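PDB 3GKQ: terminal oxygenase component of carbazole 1,9a-dioxygenase from Sphingomonas, which probably serves as the Rieske-type, iron-dependent oxygenase that dihydroxylates carbazole, using electrons delivered by a ferredoxin. Local coordinates for residues H146-A149 with E150-P154; K321-E324 with L325-G329. One frame throughout, in Å; residues are numbered along the deposited sequence.

Contact 1 (H146-A149 with E150-P154)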
ATOM      1  N   HIS A 146     -21.624  31.001 -10.336  1.00 40.33           N
ATOM      2  CA  HIS A 146     -22.613  31.851  -9.692  1.00 39.34           C
ATOM      3  C   HIS A 146     -21.767  32.712  -8.759  1.00 39.26           C
ATOM      4  O   HIS A 146     -20.543  32.562  -8.732  1.00 39.05           O
ATOM      5  CB  HIS A 146     -23.599  31.009  -8.880  1.00 38.18           C
ATOM      6  CG  HIS A 146     -22.963  29.851  -8.174  1.00 38.13           C
ATOM      7  ND1 HIS A 146     -22.766  28.629  -8.780  1.00 35.93           N
ATOM      8  CD2 HIS A 146     -22.448  29.741  -6.926  1.00 37.33           C
ATOM      9  CE1 HIS A 146     -22.157  27.815  -7.936  1.00 37.84           C
ATOM     10  NE2 HIS A 146     -21.953  28.466  -6.804  1.00 37.07           N
ATOM     11  N   ASP A 147     -22.399  33.603  -8.002  1.00 40.17           N
ATOM     12  CA  ASP A 147     -21.665  34.469  -7.078  1.00 40.73           C
ATOM     13  C   ASP A 147     -20.977  33.658  -5.987  1.00 38.88           C
ATOM     14  O   ASP A 147     -21.548  32.698  -5.469  1.00 37.39           O
ATOM     15  CB  ASP A 147     -22.605  35.474  -6.403  1.00 45.91           C
ATOM     16  CG  ASP A 147     -23.182  36.483  -7.371  1.00 50.97           C
ATOM     17  OD1 ASP A 147     -22.394  37.191  -8.034  1.00 54.81           O
ATOM     18  OD2 ASP A 147     -24.427  36.573  -7.464  1.00 54.42           O
ATOM     19  N   LEU A 148     -19.760  34.065  -5.634  1.00 35.71           N
ATOM     20  CA  LEU A 148     -18.999  33.393  -4.587  1.00 35.03           C
ATOM     21  C   LEU A 148     -19.779  33.417  -3.276  1.00 34.00           C
ATOM     22  O   LEU A 148     -19.683  32.489  -2.467  1.00 32.07           O
ATOM     23  CB  LEU A 148     -17.652  34.090  -4.374  1.00 33.55           C
ATOM     24  CG  LEU A 148     -16.826  33.560  -3.195  1.00 34.03           C
ATOM     25  CD1 LEU A 148     -16.422  32.108  -3.462  1.00 31.48           C
ATOM     26  CD2 LEU A 148     -15.588  34.426  -2.993  1.00 32.88           C
ATOM     27  N   ALA A 149     -20.544  34.488  -3.078  1.00 33.19           N
ATOM     28  CA  ALA A 149     -21.340  34.670  -1.871  1.00 33.02           C
ATOM     29  C   ALA A 149     -22.316  33.526  -1.618  1.00 32.60           C
ATOM     30  O   ALA A 149     -22.709  33.282  -0.477  1.00 33.60           O
ATOM     31  CB  ALA A 149     -22.093  35.999  -1.942  1.00 34.26           C
ATOM     32  N   GLU A 150     -22.712  32.829  -2.678  1.00 32.45           N
ATOM     33  CA  GLU A 150     -23.638  31.711  -2.538  1.00 32.71           C
ATOM     34  C   GLU A 150     -22.967  30.462  -1.967  1.00 32.54           C
ATOM     35  O   GLU A 150     -23.652  29.558  -1.494  1.00 30.86           O
ATOM     36  CB  GLU A 150     -24.266  31.353  -3.887  1.00 35.18           C
ATOM     37  CG  GLU A 150     -25.402  32.263  -4.328  1.00 40.54           C
ATOM     38  CD  GLU A 150     -26.149  31.715  -5.531  1.00 41.84           C
ATOM     39  OE1 GLU A 150     -26.613  30.556  -5.465  1.00 45.43           O
ATOM     40  OE2 GLU A 150     -26.279  32.436  -6.539  1.00 45.48           O
ATOM     41  N   ASP A 151     -21.636  30.416  -2.013  1.00 31.77           N
ATOM     42  CA  ASP A 151     -20.892  29.258  -1.515  1.00 30.83           C
ATOM     43  C   ASP A 151     -20.088  29.463  -0.234  1.00 31.16           C
ATOM     44  O   ASP A 151     -19.217  28.654   0.082  1.00 30.83           O
ATOM     45  CB  ASP A 151     -19.954  28.713  -2.602  1.00 31.54           C
ATOM     46  CG  ASP A 151     -20.689  27.941  -3.683  1.00 30.13           C
ATOM     47  OD1 ASP A 151     -21.783  27.412  -3.401  1.00 32.11           O
ATOM     48  OD2 ASP A 151     -20.165  27.849  -4.812  1.00 31.52           O
ATOM     49  N   VAL A 152     -20.361  30.544   0.495  1.00 31.02           N
ATOM     50  CA  VAL A 152     -19.668  30.802   1.755  1.00 30.28           C
ATOM     51  C   VAL A 152     -20.723  31.183   2.796  1.00 30.89           C
ATOM     52  O   VAL A 152     -21.814  31.626   2.443  1.00 31.33           O
ATOM     53  CB  VAL A 152     -18.620  31.936   1.620  1.00 31.46           C
ATOM     54  CG1 VAL A 152     -17.621  31.587   0.523  1.00 31.80           C
ATOM     55  CG2 VAL A 152     -19.304  33.266   1.324  1.00 31.70           C
ATOM     56  N   PRO A 153     -20.416  31.007   4.090  1.00 30.31           N
ATOM     57  CA  PRO A 153     -21.396  31.350   5.127  1.00 31.72           C
ATOM     58  C   PRO A 153     -21.822  32.819   5.109  1.00 32.99           C
ATOM     59  O   PRO A 153     -21.084  33.687   4.641  1.00 33.79           O
ATOM     60  CB  PRO A 153     -20.672  30.991   6.425  1.00 31.07           C
ATOM     61  CG  PRO A 153     -19.695  29.926   6.002  1.00 30.27           C
ATOM     62  CD  PRO A 153     -19.185  30.472   4.694  1.00 30.27           C
ATOM     63  N   PRO A 154     -23.031  33.110   5.608  1.00 34.86           N
ATOM     64  CA  PRO A 154     -23.527  34.487   5.646  1.00 35.94           C
ATOM     65  C   PRO A 154     -22.558  35.372   6.426  1.00 36.04           C
ATOM     66  O   PRO A 154     -22.087  34.988   7.501  1.00 36.83           O
ATOM     67  CB  PRO A 154     -24.867  34.350   6.361  1.00 36.37           C
ATOM     68  CG  PRO A 154     -25.340  32.997   5.918  1.00 36.53           C
ATOM     69  CD  PRO A 154     -24.076  32.165   6.043  1.00 35.01           C
TER
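Glu150 and His146 meet where the loop leading to strand 161-170 folds into a short 3-10 turn, which a histidine-carboxylate hydrogen bond spans from His146 to Asp151. The evidence for the turn is two successive i-to-i+3 backbone bonds: Glu150 N to Asp147 O at 3.0 Å, and Asp151 N to Leu148 O at 2.9 Å. Ala149 forms the middle of this turn, and its methyl touches Leu157.

In Glu150 the chain runs extended beyond CG and carries OE2 to within 3.8 Å of His146 CB. Its CB packs 3.9 Å from His146 CD2, oblique to the ring. The other oxygen, OE1, forms a salt bridge with Arg375, which probably offsets the nearby like charge of Asp147.

His146 has its CG between the backbone N and the carbonyl carbon (chi1 38°), a setting that brings the imidazole alongside Glu150 CB and within bonding distance of Asp151. There NE2 donates to Asp151 OD2 across 2.7 Å, with an N-H...O angle of 156°. Ring and carboxylate stand nearly perpendicular, 86° apart, and NE2 approaches from above the carboxylate plane. Asp151 is gripped further by Trp32 N at OD2 and His31 ND1 at OD1. Together the three bonds probably hold the carboxylate's rotation, and the two to His31 and Trp32 tie the turn to strand 31-35 of the Rieske region.

Elsewhere on the turn, Leu148 CD1 meets Val152 CG1 at 4.2 Å, the two side chains crossing at about a right angle.

Contact 2 (K321-E324 with L325-G329); sequences KWVE and LALNG
With CG of Asn328 anti to its carbonyl carbon (chi1 -62°) and Glu324 bent at chi2 (-53°), the amide and carboxylate come together one turn apart, at the C-terminal end of helix 308-328, where it widens into pi-type turns. Asn328 ND2 points at Glu324 OE1 across 3.3 Å; the line is nearly straight (171°), but the length makes this a weak hydrogen bond. The stronger polar partner of Asn328 is Gln166, whose NE2 donates to OD1. ND2 also runs beside Val323, 4.0 Å from CG1. Cut back to an alanine, this position is likely to leave Gln166 NE2 and Glu324 OE1 without the amide as mate and to open a gap beside Val323.

The widening is read from i-to-i+5 bonds: Leu327 N to Trp322 O, and Asn328 N to Val323 O at 3.0 Å. Beside the buried indole, Leu325 CD1 lies oblique to the ring, 4.1 Å from CZ3. This helix end packs on strands 161-170 and 294-304 near the iron site, Gly329 lying about 8 Å from the side chain of the iron ligand His190. Trp322 O marks the change of pitch by accepting twice: from Ala326 N at 2.9 Å, in the alpha-helical spacing, and from Leu327 N at 3.1 Å, in the pi spacing.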
ATOM      1  N   LYS A 321      -2.060  34.329  20.006  1.00 41.56           N
ATOM      2  CA  LYS A 321      -2.926  33.658  20.969  1.00 41.08           C
ATOM      3  C   LYS A 321      -3.858  32.567  20.441  1.00 40.32           C
ATOM      4  O   LYS A 321      -3.724  31.397  20.794  1.00 40.03           O
ATOM      5  CB  LYS A 321      -3.762  34.713  21.705  1.00 40.06           C
ATOM      6  CG  LYS A 321      -4.688  34.161  22.782  1.00 41.42           C
ATOM      7  CD  LYS A 321      -5.446  35.298  23.464  1.00 42.57           C
ATOM      8  CE  LYS A 321      -6.269  34.810  24.648  1.00 45.42           C
ATOM      9  NZ  LYS A 321      -6.958  35.940  25.351  1.00 45.21           N
ATOM     10  N   TRP A 322      -4.801  32.965  19.598  1.00 38.92           N
ATOM     11  CA  TRP A 322      -5.806  32.059  19.065  1.00 38.75           C
ATOM     12  C   TRP A 322      -5.359  30.831  18.274  1.00 38.49           C
ATOM     13  O   TRP A 322      -6.011  29.789  18.344  1.00 38.66           O
ATOM     14  CB  TRP A 322      -6.812  32.875  18.264  1.00 37.80           C
ATOM     15  CG  TRP A 322      -7.410  33.957  19.103  1.00 39.03           C
ATOM     16  CD1 TRP A 322      -7.355  35.301  18.872  1.00 38.68           C
ATOM     17  CD2 TRP A 322      -8.127  33.789  20.334  1.00 38.65           C
ATOM     18  NE1 TRP A 322      -7.992  35.981  19.883  1.00 38.60           N
ATOM     19  CE2 TRP A 322      -8.475  35.078  20.794  1.00 38.36           C
ATOM     20  CE3 TRP A 322      -8.509  32.672  21.094  1.00 38.97           C
ATOM     21  CZ2 TRP A 322      -9.188  35.286  21.982  1.00 37.47           C
ATOM     22  CZ3 TRP A 322      -9.219  32.878  22.278  1.00 38.28           C
ATOM     23  CH2 TRP A 322      -9.551  34.179  22.708  1.00 38.35           C
ATOM     24  N   VAL A 323      -4.262  30.933  17.532  1.00 38.79           N
ATOM     25  CA  VAL A 323      -3.795  29.785  16.767  1.00 39.24           C
ATOM     26  C   VAL A 323      -3.493  28.584  17.664  1.00 40.14           C
ATOM     27  O   VAL A 323      -4.000  27.487  17.425  1.00 39.69           O
ATOM     28  CB  VAL A 323      -2.536  30.135  15.926  1.00 38.51           C
ATOM     29  CG1 VAL A 323      -1.858  28.865  15.431  1.00 38.60           C
ATOM     30  CG2 VAL A 323      -2.935  30.993  14.731  1.00 36.84           C
ATOM     31  N   GLU A 324      -2.691  28.790  18.706  1.00 40.36           N
ATOM     32  CA  GLU A 324      -2.336  27.693  19.601  1.00 40.89           C
ATOM     33  C   GLU A 324      -3.380  27.361  20.665  1.00 40.68           C
ATOM     34  O   GLU A 324      -3.512  26.203  21.067  1.00 40.66           O
ATOM     35  CB  GLU A 324      -1.003  27.982  20.300  1.00 42.68           C
ATOM     36  CG  GLU A 324       0.213  27.991  19.389  1.00 45.58           C
ATOM     37  CD  GLU A 324       0.342  26.730  18.546  1.00 48.35           C
ATOM     38  OE1 GLU A 324      -0.025  25.633  19.029  1.00 49.33           O
ATOM     39  OE2 GLU A 324       0.827  26.835  17.398  1.00 49.86           O
ATOM     40  N   LEU A 325      -4.118  28.366  21.123  1.00 39.09           N
ATOM     41  CA  LEU A 325      -5.121  28.156  22.163  1.00 38.69           C
ATOM     42  C   LEU A 325      -6.420  27.526  21.657  1.00 38.08           C
ATOM     43  O   LEU A 325      -7.026  26.699  22.343  1.00 36.25           O
ATOM     44  CB  LEU A 325      -5.455  29.488  22.843  1.00 39.89           C
ATOM     45  CG  LEU A 325      -5.684  29.560  24.362  1.00 42.14           C
ATOM     46  CD1 LEU A 325      -6.757  30.609  24.632  1.00 41.78           C
ATOM     47  CD2 LEU A 325      -6.113  28.220  24.932  1.00 42.06           C
ATOM     48  N   ALA A 326      -6.852  27.925  20.465  1.00 37.05           N
ATOM     49  CA  ALA A 326      -8.104  27.417  19.920  1.00 36.78           C
ATOM     50  C   ALA A 326      -7.971  26.555  18.665  1.00 37.52           C
ATOM     51  O   ALA A 326      -8.309  25.372  18.685  1.00 37.46           O
ATOM     52  CB  ALA A 326      -9.050  28.584  19.648  1.00 35.63           C
ATOM     53  N   LEU A 327      -7.491  27.149  17.575  1.00 37.00           N
ATOM     54  CA  LEU A 327      -7.354  26.419  16.319  1.00 37.06           C
ATOM     55  C   LEU A 327      -6.676  25.065  16.502  1.00 37.89           C
ATOM     56  O   LEU A 327      -7.067  24.086  15.864  1.00 38.76           O
ATOM     57  CB  LEU A 327      -6.607  27.270  15.287  1.00 35.47           C
ATOM     58  CG  LEU A 327      -7.278  28.615  14.976  1.00 34.51           C
ATOM     59  CD1 LEU A 327      -6.678  29.207  13.705  1.00 34.74           C
ATOM     60  CD2 LEU A 327      -8.776  28.424  14.805  1.00 33.46           C
ATOM     61  N   ASN A 328      -5.668  25.006  17.367  1.00 37.97           N
ATOM     62  CA  ASN A 328      -4.985  23.747  17.640  1.00 38.17           C
ATOM     63  C   ASN A 328      -5.430  23.217  19.004  1.00 38.79           C
ATOM     64  O   ASN A 328      -5.824  22.058  19.136  1.00 38.90           O
ATOM     65  CB  ASN A 328      -3.460  23.927  17.639  1.00 37.64           C
ATOM     66  CG  ASN A 328      -2.918  24.390  16.291  1.00 38.29           C
ATOM     67  OD1 ASN A 328      -3.571  24.241  15.259  1.00 37.60           O
ATOM     68  ND2 ASN A 328      -1.708  24.937  16.298  1.00 37.10           N
ATOM     69  N   GLY A 329      -5.380  24.086  20.012  1.00 38.81           N
ATOM     70  CA  GLY A 329      -5.752  23.707  21.363  1.00 38.07           C
ATOM     71  C   GLY A 329      -7.152  23.154  21.536  1.00 38.22           C
ATOM     72  O   GLY A 329      -7.395  22.338  22.428  1.00 38.56           O
TER

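Both contacts are local and partly buried, their nearest atoms about 14 Å apart. In contact 1 Leu148, Asp151 and Val152 are buried while Asp147 and Ala149 are exposed; in contact 2 Trp322, Ala326 and Leu327 are buried and Glu324 is exposed. They border the same antiparallel sheet: residues 150-154 reach strands 262-266 and 270-274 through Pro153, whereas residues 321-329 lie against strands 161-170 and 294-304. Contact 1 is a loop turn with a short histidine-carboxylate bond and charged partners. Contact 2 is helical, carried mostly by backbone bonds and apolar packing. The side chain of Ala326 is about 11 Å from a bound iron, whereas contact 1 lies away from the iron and cluster sites.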